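PDB 5SZR: protein Pcdhgb2 from Mus musculus, which probably mediates calcium-dependent cell adhesion and may help establish specific neuronal connections in the brain, and is represented here by extracellular cadherin domains 3 to 6. Local coordinates for residues A[108-113]-A[195-200]; A[148-153]-A[184-189]; A[153-158]-A[179-184]. All coordinates share one frame; numbering follows the deposited sequence.

All three contacts belong to the second cadherin repeat of this four-repeat piece, and all draw on the hairpin of strands 180-189 and 196-206. Contact 1 and contact 3 join the two sheets of the sandwich, whereas contact 2 is a strand pairing within one sheet. The centre of contact 2 lies about 10 Å from that of contact 1 and about 9 Å from that of contact 3, with contacts 1 and 3 about 15 Å apart. Contact 1 and contact 2 meet near a calcium ion, where L195 N lies 2.7 Å from OD1 of the calcium ligand D189. Contacts 2 and 3 share E153 and T184, and V149 CG2 packs 3.6 Å from L157 CG.

Contact 1. Residues A[108-113]-A[195-200]; sequences PEVIVT and LSSNVI. With MAN (alpha-D-mannopyranose), chain X.
V110 packs against S197 and V199 where strands 109-113 and 196-200 face each other across the cadherin sandwich, 23° from parallel. Its CB lies against both methyls of V199. Beyond CB the side chain divides: CG1, anti to the backbone N (chi1 -167°), reaches V199 CG2 at 3.7 Å, while CG2 turns to the hydroxyl of S197, 3.9 Å from OG. V199 CG2 also touches V112 CG2 at 3.8 Å, so this one methyl touches two valines of the opposing strand. The polar link is made by S197, whose OG donates to P108 O over 2.6 Å, coming from above the carbonyl plane. Replacing S197 with alanine would probably leave the carbonyl of P108 without this donor and segments 108-113 and 195-200 without the one hydrogen bond between them. The P108 ring packs on L195, with CG 3.6 Å from the backbone O of L195. S196 points away and carries an O-linked mannose. Strand 128-135 flanks 109-113 in one sheet, strand 180-189 flanks 196-206 in the other, and V110 reaches both, touching I132 and A187.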
loop_
_atom_site.group_PDB
_atom_site.type_symbol
_atom_site.label_atom_id
_atom_site.label_comp_id
_atom_site.label_asym_id
_atom_site.label_seq_id
_atom_site.Cartn_x
_atom_site.Cartn_y
_atom_site.Cartn_z
ATOM N N PRO A 108 22.235 1.779 -35.158
ATOM C CA PRO A 108 20.832 1.343 -35.191
ATOM C C PRO A 108 19.957 2.282 -34.373
ATOM O O PRO A 108 20.377 2.806 -33.340
ATOM C CB PRO A 108 20.870 -0.056 -34.564
ATOM C CG PRO A 108 22.304 -0.468 -34.582
ATOM C CD PRO A 108 23.112 0.786 -34.515
ATOM N N GLU A 109 18.730 2.497 -34.841
ATOM C CA GLU A 109 17.759 3.274 -34.086
ATOM C C GLU A 109 16.539 2.418 -33.772
ATOM O O GLU A 109 16.171 1.523 -34.542
ATOM C CB GLU A 109 17.341 4.553 -34.828
ATOM C CG GLU A 109 16.651 4.352 -36.164
ATOM C CD GLU A 109 16.087 5.654 -36.714
ATOM O OE1 GLU A 109 15.460 6.404 -35.931
ATOM O OE2 GLU A 109 16.283 5.938 -37.919
ATOM N N VAL A 110 15.923 2.699 -32.624
ATOM C CA VAL A 110 14.775 1.952 -32.123
ATOM C C VAL A 110 13.562 2.872 -32.136
ATOM O O VAL A 110 13.613 3.987 -31.602
ATOM C CB VAL A 110 15.034 1.408 -30.707
ATOM C CG1 VAL A 110 13.984 0.377 -30.329
ATOM C CG2 VAL A 110 16.429 0.824 -30.606
ATOM N N ILE A 111 12.471 2.406 -32.740
ATOM C CA ILE A 111 11.246 3.187 -32.880
ATOM C C ILE A 111 10.160 2.487 -32.077
ATOM O O ILE A 111 9.746 1.372 -32.423
ATOM C CB ILE A 111 10.830 3.348 -34.349
ATOM C CG1 ILE A 111 12.024 3.796 -35.201
ATOM C CG2 ILE A 111 9.685 4.339 -34.467
ATOM C CD1 ILE A 111 12.631 5.113 -34.765
ATOM N N VAL A 112 9.692 3.143 -31.014
ATOM C CA VAL A 112 8.723 2.580 -30.076
ATOM C C VAL A 112 7.397 3.308 -30.258
ATOM O O VAL A 112 7.344 4.540 -30.163
ATOM C CB VAL A 112 9.211 2.704 -28.625
ATOM C CG1 VAL A 112 8.211 2.075 -27.675
ATOM C CG2 VAL A 112 10.590 2.075 -28.465
ATOM N N THR A 113 6.328 2.555 -30.509
ATOM C CA THR A 113 4.993 3.120 -30.640
ATOM C C THR A 113 4.006 2.293 -29.827
ATOM O O THR A 113 4.306 1.179 -29.389
ATOM C CB THR A 113 4.526 3.179 -32.103
ATOM O OG1 THR A 113 4.495 1.858 -32.655
ATOM C CG2 THR A 113 5.444 4.060 -32.933
ATOM N N LEU A 195 27.844 -1.581 -33.581
ATOM C CA LEU A 195 27.289 -0.371 -32.995
ATOM C C LEU A 195 25.940 -0.691 -32.363
ATOM O O LEU A 195 25.212 -1.566 -32.841
ATOM C CB LEU A 195 27.126 0.734 -34.046
ATOM C CG LEU A 195 28.407 1.228 -34.718
ATOM C CD1 LEU A 195 28.085 2.192 -35.851
ATOM C CD2 LEU A 195 29.318 1.884 -33.698
ATOM N N SER A 196 25.606 0.029 -31.288
ATOM C CA SER A 196 24.378 -0.222 -30.540
ATOM C C SER A 196 23.775 1.083 -30.036
ATOM O O SER A 196 24.481 2.067 -29.803
ATOM C CB SER A 196 24.618 -1.169 -29.349
ATOM O OG SER A 196 25.846 -0.893 -28.690
ATOM N N SER A 197 22.454 1.071 -29.860
ATOM C CA SER A 197 21.720 2.145 -29.202
ATOM C C SER A 197 20.666 1.523 -28.295
ATOM O O SER A 197 20.442 0.310 -28.316
ATOM C CB SER A 197 21.063 3.090 -30.214
ATOM O OG SER A 197 19.925 2.483 -30.802
ATOM N N ASN A 198 20.008 2.361 -27.494
ATOM C CA ASN A 198 18.986 1.860 -26.583
ATOM C C ASN A 198 17.910 2.914 -26.360
ATOM O O ASN A 198 18.119 4.108 -26.597
ATOM C CB ASN A 198 19.594 1.406 -25.244
ATOM C CG ASN A 198 20.273 2.538 -24.478
ATOM O OD1 ASN A 198 19.691 3.600 -24.254
ATOM N ND2 ASN A 198 21.509 2.299 -24.058
ATOM N N VAL A 199 16.747 2.451 -25.897
ATOM C CA VAL A 199 15.634 3.318 -25.526
ATOM C C VAL A 199 15.028 2.800 -24.228
ATOM O O VAL A 199 14.916 1.586 -24.020
ATOM C CB VAL A 199 14.557 3.400 -26.629
ATOM C CG1 VAL A 199 15.099 4.118 -27.858
ATOM C CG2 VAL A 199 14.053 2.012 -26.994
ATOM N N ILE A 200 14.635 3.724 -23.358
ATOM C CA ILE A 200 14.055 3.397 -22.062
ATOM C C ILE A 200 12.559 3.664 -22.135
ATOM O O ILE A 200 12.135 4.797 -22.391
ATOM C CB ILE A 200 14.712 4.200 -20.931
ATOM C CG1 ILE A 200 16.215 3.905 -20.899
ATOM C CG2 ILE A 200 14.056 3.876 -19.599
ATOM C CD1 ILE A 200 16.986 4.741 -19.915
HETATM C C1 MAN X . 25.657 0.003 -27.573
HETATM C C2 MAN X . 27.165 0.359 -27.612
HETATM C C3 MAN X . 27.998 -0.867 -27.242
HETATM C C4 MAN X . 27.510 -1.472 -25.908
HETATM C C5 MAN X . 26.012 -1.833 -26.022
HETATM C C6 MAN X . 25.417 -2.395 -24.739
HETATM O O2 MAN X . 27.503 1.364 -26.644
HETATM O O3 MAN X . 29.390 -0.564 -27.183
HETATM O O4 MAN X . 28.259 -2.639 -25.600
HETATM O O5 MAN X . 25.262 -0.642 -26.370
HETATM O O6 MAN X . 25.659 -3.801 -24.704
#

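Contact 2. Residues A[148-153]-A[184-189]; sequences HVLGNE and TIVAAD. With CA (calcium ion), chain L.
T184 opens the pairing with L150. Its carbonyl O accepts L150 N at 3.2 Å in an almost perfectly straight bond (179° at the hydrogen), and its CG2 methyl meets CD1 of the leucine side chain. A water extends this grip beyond the paired strands, donating to L150 O and accepting from T184 N. I185 comes next, a non-hydrogen-bonded antiparallel partner of V149: their side chains pass at an angle on the inner face of the sheet, with I185 CG1 4.1 Å from V149 CG2. V186 returns to the outer face and forms the hydrogen-bonded pair with H148. The two backbones exchange bonds, V186 N to H148 O and H148 N to V186 O, each 3.1 Å long. The same V186 carbonyl also receives a weak bond from H148 ND1 at 3.4 Å, approached by the edge of the imidazole, so that two N-H groups of one residue converge on a single oxygen. This is possible because CG of H148 sits between its own backbone N and carbonyl carbon (chi1 68°), laying the ring alongside V186; CE1 comes within 3.5 Å of the valine CB. L150 reaches a different branch of V186, its CD1 3.8 Å from CG2. Past A187 and A188 the strand reaches D189, whose OD2 binds a calcium ion at 2.6 Å together with N104, C106, D136, D138 and N142. The antiparallel ladder thus joins edge strand 145-149 to strand 180-189, which is backed on its other side by strand 196-206; inward, V149 also rests on V183 of the same sheet.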
loop_
_atom_site.group_PDB
_atom_site.type_symbol
_atom_site.label_atom_id
_atom_site.label_comp_id
_atom_site.label_asym_id
_atom_site.label_seq_id
_atom_site.Cartn_x
_atom_site.Cartn_y
_atom_site.Cartn_z
ATOM N N HIS A 148 17.063 -6.922 -27.678
ATOM C CA HIS A 148 16.797 -7.693 -26.474
ATOM C C HIS A 148 16.516 -6.710 -25.348
ATOM O O HIS A 148 16.843 -5.524 -25.439
ATOM C CB HIS A 148 17.961 -8.627 -26.118
ATOM C CG HIS A 148 19.202 -7.913 -25.682
ATOM N ND1 HIS A 148 19.625 -6.734 -26.257
ATOM C CD2 HIS A 148 20.112 -8.211 -24.724
ATOM C CE1 HIS A 148 20.744 -6.340 -25.675
ATOM N NE2 HIS A 148 21.060 -7.218 -24.741
ATOM N N VAL A 149 15.891 -7.218 -24.292
ATOM C CA VAL A 149 15.512 -6.420 -23.133
ATOM C C VAL A 149 16.522 -6.663 -22.024
ATOM O O VAL A 149 16.951 -7.800 -21.799
ATOM C CB VAL A 149 14.085 -6.771 -22.673
ATOM C CG1 VAL A 149 13.735 -6.058 -21.364
ATOM C CG2 VAL A 149 13.086 -6.416 -23.754
ATOM N N LEU A 150 16.920 -5.596 -21.337
ATOM C CA LEU A 150 17.776 -5.745 -20.172
ATOM C C LEU A 150 16.944 -6.080 -18.940
ATOM O O LEU A 150 15.808 -5.622 -18.787
ATOM C CB LEU A 150 18.583 -4.470 -19.924
ATOM C CG LEU A 150 19.646 -4.136 -20.975
ATOM C CD1 LEU A 150 20.365 -2.846 -20.616
ATOM C CD2 LEU A 150 20.639 -5.280 -21.126
ATOM N N GLY A 151 17.521 -6.896 -18.063
ATOM C CA GLY A 151 16.868 -7.256 -16.822
ATOM C C GLY A 151 15.823 -8.342 -16.993
ATOM O O GLY A 151 15.504 -8.794 -18.095
ATOM N N ASN A 152 15.278 -8.766 -15.853
ATOM C CA ASN A 152 14.266 -9.818 -15.795
ATOM C C ASN A 152 13.127 -9.370 -14.879
ATOM O O ASN A 152 12.869 -9.952 -13.826
ATOM C CB ASN A 152 14.874 -11.136 -15.316
ATOM C CG ASN A 152 13.914 -12.300 -15.441
ATOM O OD1 ASN A 152 13.041 -12.308 -16.311
ATOM N ND2 ASN A 152 14.065 -13.290 -14.569
ATOM N N GLU A 153 12.437 -8.309 -15.289
ATOM C CA GLU A 153 11.319 -7.767 -14.532
ATOM C C GLU A 153 9.972 -8.220 -15.078
ATOM O O GLU A 153 8.938 -7.680 -14.674
ATOM C CB GLU A 153 11.396 -6.240 -14.502
ATOM C CG GLU A 153 12.623 -5.712 -13.773
ATOM C CD GLU A 153 12.529 -4.233 -13.449
ATOM O OE1 GLU A 153 12.099 -3.455 -14.326
ATOM O OE2 GLU A 153 12.876 -3.851 -12.310
ATOM N N THR A 184 14.551 -0.916 -20.492
ATOM C CA THR A 184 15.572 -0.514 -21.452
ATOM C C THR A 184 15.681 -1.563 -22.552
ATOM O O THR A 184 16.012 -2.723 -22.280
ATOM C CB THR A 184 16.925 -0.328 -20.766
ATOM O OG1 THR A 184 16.882 0.828 -19.920
ATOM C CG2 THR A 184 18.026 -0.152 -21.801
ATOM N N ILE A 185 15.406 -1.157 -23.787
ATOM C CA ILE A 185 15.522 -2.026 -24.951
ATOM C C ILE A 185 16.784 -1.635 -25.712
ATOM O O ILE A 185 16.958 -0.468 -26.079
ATOM C CB ILE A 185 14.278 -1.932 -25.847
ATOM C CG1 ILE A 185 13.065 -2.523 -25.125
ATOM C CG2 ILE A 185 14.525 -2.632 -27.179
ATOM C CD1 ILE A 185 11.795 -2.495 -25.936
ATOM N N VAL A 186 17.665 -2.606 -25.945
ATOM C CA VAL A 186 18.955 -2.375 -26.587
ATOM C C VAL A 186 18.942 -3.028 -27.962
ATOM O O VAL A 186 18.503 -4.175 -28.107
ATOM C CB VAL A 186 20.115 -2.919 -25.734
ATOM C CG1 VAL A 186 21.448 -2.674 -26.426
ATOM C CG2 VAL A 186 20.102 -2.283 -24.353
ATOM N N ALA A 187 19.424 -2.299 -28.966
ATOM C CA ALA A 187 19.512 -2.790 -30.336
ATOM C C ALA A 187 20.942 -2.632 -30.826
ATOM O O ALA A 187 21.547 -1.571 -30.648
ATOM C CB ALA A 187 18.544 -2.037 -31.253
ATOM N N ALA A 188 21.483 -3.683 -31.442
ATOM C CA ALA A 188 22.866 -3.677 -31.894
ATOM C C ALA A 188 22.965 -4.298 -33.280
ATOM O O ALA A 188 22.226 -5.231 -33.612
ATOM C CB ALA A 188 23.775 -4.429 -30.913
ATOM N N ASP A 189 23.883 -3.776 -34.088
ATOM C CA ASP A 189 24.105 -4.329 -35.414
ATOM C C ASP A 189 25.183 -5.406 -35.370
ATOM O O ASP A 189 25.935 -5.531 -34.401
ATOM C CB ASP A 189 24.476 -3.233 -36.424
ATOM C CG ASP A 189 25.746 -2.467 -36.052
ATOM O OD1 ASP A 189 26.712 -3.064 -35.539
ATOM O OD2 ASP A 189 25.782 -1.243 -36.295
HETATM CA CA CA L . 25.118 -0.145 -38.602
HETATM O O HOH W 1 15.235 -3.067 -18.719
#

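Contact 3. Residues A[153-158]-A[179-184]; sequences EGFVLK and PEYNVT. With NAG (2-acetamido-2-deoxy-beta-D-glucopyranose), chain D.
F155 and Y181 form a T-shaped stack, each with 69 Å² buried by the contact. The edge of F155 stands over one face of the tyrosine ring: CZ lies above the ring centre, CE2 beside it, and the planes meet at 87° with centroids 4.8 Å apart. The nearest carbon pair is F155 CZ to Y181 CD2, at 3.6 Å. CG of Y181 is anti to its carbonyl carbon (chi1 -76°), which carries the ring across the sandwich so that its face is offered to F155. F155 CD2 also meets CG2 of V183 obliquely, at 3.7 Å; V183 lies two residues beyond Y181 on its strand, so within 179-184 the phenylalanine meets one aromatic and one aliphatic side chain.

E153, third in buried area, comes to a different part of the tyrosine. Its OE1 lies near the ring plane, 3.4 Å from CD1, with the carboxylate turned 77° against the ring. A water bridges the same oxygen to the backbone, donating to E153 OE1 over 2.7 Å and accepting from N182 N. The CB of N182 is directed away from segment 153-158, and the side chain bears an N-linked glycan, ND2 bonded to C1 of the first N-acetylglucosamine, while its OD1 accepts from T202. The sugar's N2 donates to E180 OE1 over 2.6 Å, a second tie between glycan and strand 180-184.

L203 of strand 196-206 touches both aromatic rings and L167 of strand 164-169 touches F155, placing the stack in the hydrophobic interior between the sheets. Chemically, the tyrosine is used twice: its electron-rich face takes the C-H edge of F155, and its rim, where the polarised hydrogens lie, faces a carboxylate oxygen, a pairing likely to be mildly attractive.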
loop_
_atom_site.group_PDB
_atom_site.type_symbol
_atom_site.label_atom_id
_atom_site.label_comp_id
_atom_site.label_asym_id
_atom_site.label_seq_id
_atom_site.Cartn_x
_atom_site.Cartn_y
_atom_site.Cartn_z
ATOM N N GLU A 153 12.437 -8.309 -15.289
ATOM C CA GLU A 153 11.319 -7.767 -14.532
ATOM C C GLU A 153 9.972 -8.220 -15.078
ATOM O O GLU A 153 8.938 -7.680 -14.674
ATOM C CB GLU A 153 11.396 -6.240 -14.502
ATOM C CG GLU A 153 12.623 -5.712 -13.773
ATOM C CD GLU A 153 12.529 -4.233 -13.449
ATOM O OE1 GLU A 153 12.099 -3.455 -14.326
ATOM O OE2 GLU A 153 12.876 -3.851 -12.310
ATOM N N GLY A 154 9.959 -9.195 -15.979
ATOM C CA GLY A 154 8.733 -9.732 -16.515
ATOM C C GLY A 154 8.294 -9.180 -17.853
ATOM O O GLY A 154 7.083 -9.062 -18.085
ATOM N N PHE A 155 9.227 -8.842 -18.740
ATOM C CA PHE A 155 8.890 -8.317 -20.055
ATOM C C PHE A 155 9.754 -9.009 -21.098
ATOM O O PHE A 155 10.971 -9.123 -20.923
ATOM C CB PHE A 155 9.082 -6.798 -20.105
ATOM C CG PHE A 155 8.396 -6.070 -18.988
ATOM C CD1 PHE A 155 7.015 -6.030 -18.920
ATOM C CD2 PHE A 155 9.129 -5.429 -18.002
ATOM C CE1 PHE A 155 6.374 -5.365 -17.888
ATOM C CE2 PHE A 155 8.492 -4.758 -16.966
ATOM C CZ PHE A 155 7.114 -4.727 -16.911
ATOM N N VAL A 156 9.121 -9.474 -22.173
ATOM C CA VAL A 156 9.771 -10.295 -23.185
ATOM C C VAL A 156 9.503 -9.692 -24.558
ATOM O O VAL A 156 8.420 -9.152 -24.808
ATOM C CB VAL A 156 9.278 -11.758 -23.117
ATOM C CG1 VAL A 156 9.875 -12.593 -24.242
ATOM C CG2 VAL A 156 9.624 -12.363 -21.771
ATOM N N LEU A 157 10.500 -9.772 -25.440
ATOM C CA LEU A 157 10.373 -9.320 -26.822
ATOM C C LEU A 157 9.957 -10.486 -27.709
ATOM O O LEU A 157 10.643 -11.512 -27.752
ATOM C CB LEU A 157 11.689 -8.735 -27.329
ATOM C CG LEU A 157 11.992 -7.269 -27.042
ATOM C CD1 LEU A 157 13.175 -6.822 -27.889
ATOM C CD2 LEU A 157 10.772 -6.393 -27.294
ATOM N N LYS A 158 8.846 -10.328 -28.417
ATOM C CA LYS A 158 8.392 -11.306 -29.395
ATOM C C LYS A 158 8.632 -10.747 -30.790
ATOM O O LYS A 158 8.266 -9.601 -31.074
ATOM C CB LYS A 158 6.912 -11.639 -29.200
ATOM C CG LYS A 158 6.540 -12.071 -27.786
ATOM C CD LYS A 158 7.082 -13.453 -27.440
ATOM C CE LYS A 158 6.487 -13.950 -26.129
ATOM N NZ LYS A 158 6.980 -15.300 -25.744
ATOM N N PRO A 179 4.952 -0.119 -8.731
ATOM C CA PRO A 179 3.994 0.748 -9.429
ATOM C C PRO A 179 4.518 1.327 -10.733
ATOM O O PRO A 179 3.722 1.762 -11.571
ATOM C CB PRO A 179 3.720 1.853 -8.400
ATOM C CG PRO A 179 4.986 1.948 -7.624
ATOM C CD PRO A 179 5.559 0.550 -7.566
ATOM N N GLU A 180 5.840 1.339 -10.920
ATOM C CA GLU A 180 6.456 1.960 -12.086
ATOM C C GLU A 180 7.602 1.093 -12.589
ATOM O O GLU A 180 8.290 0.434 -11.807
ATOM C CB GLU A 180 6.963 3.371 -11.755
ATOM C CG GLU A 180 7.222 4.257 -12.957
ATOM C CD GLU A 180 7.741 5.627 -12.558
ATOM O OE1 GLU A 180 8.974 5.833 -12.584
ATOM O OE2 GLU A 180 6.912 6.494 -12.202
ATOM N N TYR A 181 7.809 1.103 -13.907
ATOM C CA TYR A 181 8.854 0.311 -14.546
ATOM C C TYR A 181 9.639 1.158 -15.536
ATOM O O TYR A 181 9.058 1.926 -16.308
ATOM C CB TYR A 181 8.278 -0.892 -15.301
ATOM C CG TYR A 181 7.844 -2.053 -14.444
ATOM C CD1 TYR A 181 8.777 -2.871 -13.824
ATOM C CD2 TYR A 181 6.498 -2.356 -14.284
ATOM C CE1 TYR A 181 8.378 -3.946 -13.051
ATOM C CE2 TYR A 181 6.091 -3.426 -13.513
ATOM C CZ TYR A 181 7.035 -4.217 -12.902
ATOM O OH TYR A 181 6.632 -5.283 -12.142
ATOM N N ASN A 182 10.961 0.996 -15.529
ATOM C CA ASN A 182 11.835 1.547 -16.562
ATOM C C ASN A 182 12.433 0.377 -17.337
ATOM O O ASN A 182 13.280 -0.354 -16.813
ATOM C CB ASN A 182 12.923 2.435 -15.959
ATOM C CG ASN A 182 12.463 3.868 -15.759
ATOM O OD1 ASN A 182 11.555 4.339 -16.443
ATOM N ND2 ASN A 182 13.094 4.572 -14.820
ATOM N N VAL A 183 11.988 0.198 -18.578
ATOM C CA VAL A 183 12.381 -0.934 -19.410
ATOM C C VAL A 183 13.312 -0.425 -20.500
ATOM O O VAL A 183 12.913 0.395 -21.337
ATOM C CB VAL A 183 11.158 -1.644 -20.012
ATOM C CG1 VAL A 183 11.580 -2.894 -20.763
ATOM C CG2 VAL A 183 10.157 -1.986 -18.914
ATOM N N THR A 184 14.551 -0.916 -20.492
ATOM C CA THR A 184 15.572 -0.514 -21.452
ATOM C C THR A 184 15.681 -1.563 -22.552
ATOM O O THR A 184 16.012 -2.723 -22.280
ATOM C CB THR A 184 16.925 -0.328 -20.766
ATOM O OG1 THR A 184 16.882 0.828 -19.920
ATOM C CG2 THR A 184 18.026 -0.152 -21.801
HETATM C C1 NAG D . 12.732 5.945 -14.544
HETATM C C2 NAG D . 12.484 6.180 -13.055
HETATM C C3 NAG D . 12.027 7.615 -12.828
HETATM C C4 NAG D . 13.057 8.587 -13.388
HETATM C C5 NAG D . 13.307 8.285 -14.867
HETATM C C6 NAG D . 14.400 9.138 -15.475
HETATM C C7 NAG D . 11.811 4.319 -11.603
HETATM C C8 NAG D . 10.683 3.433 -11.167
HETATM N N2 NAG D . 11.508 5.241 -12.522
HETATM O O3 NAG D . 11.826 7.837 -11.437
HETATM O O4 NAG D . 12.595 9.925 -13.222
HETATM O O5 NAG D . 13.703 6.911 -15.035
HETATM O O6 NAG D . 15.669 8.838 -14.910
HETATM O O7 NAG D . 12.944 4.204 -11.145
HETATM O O HOH W 2 12.293 -0.769 -13.926
#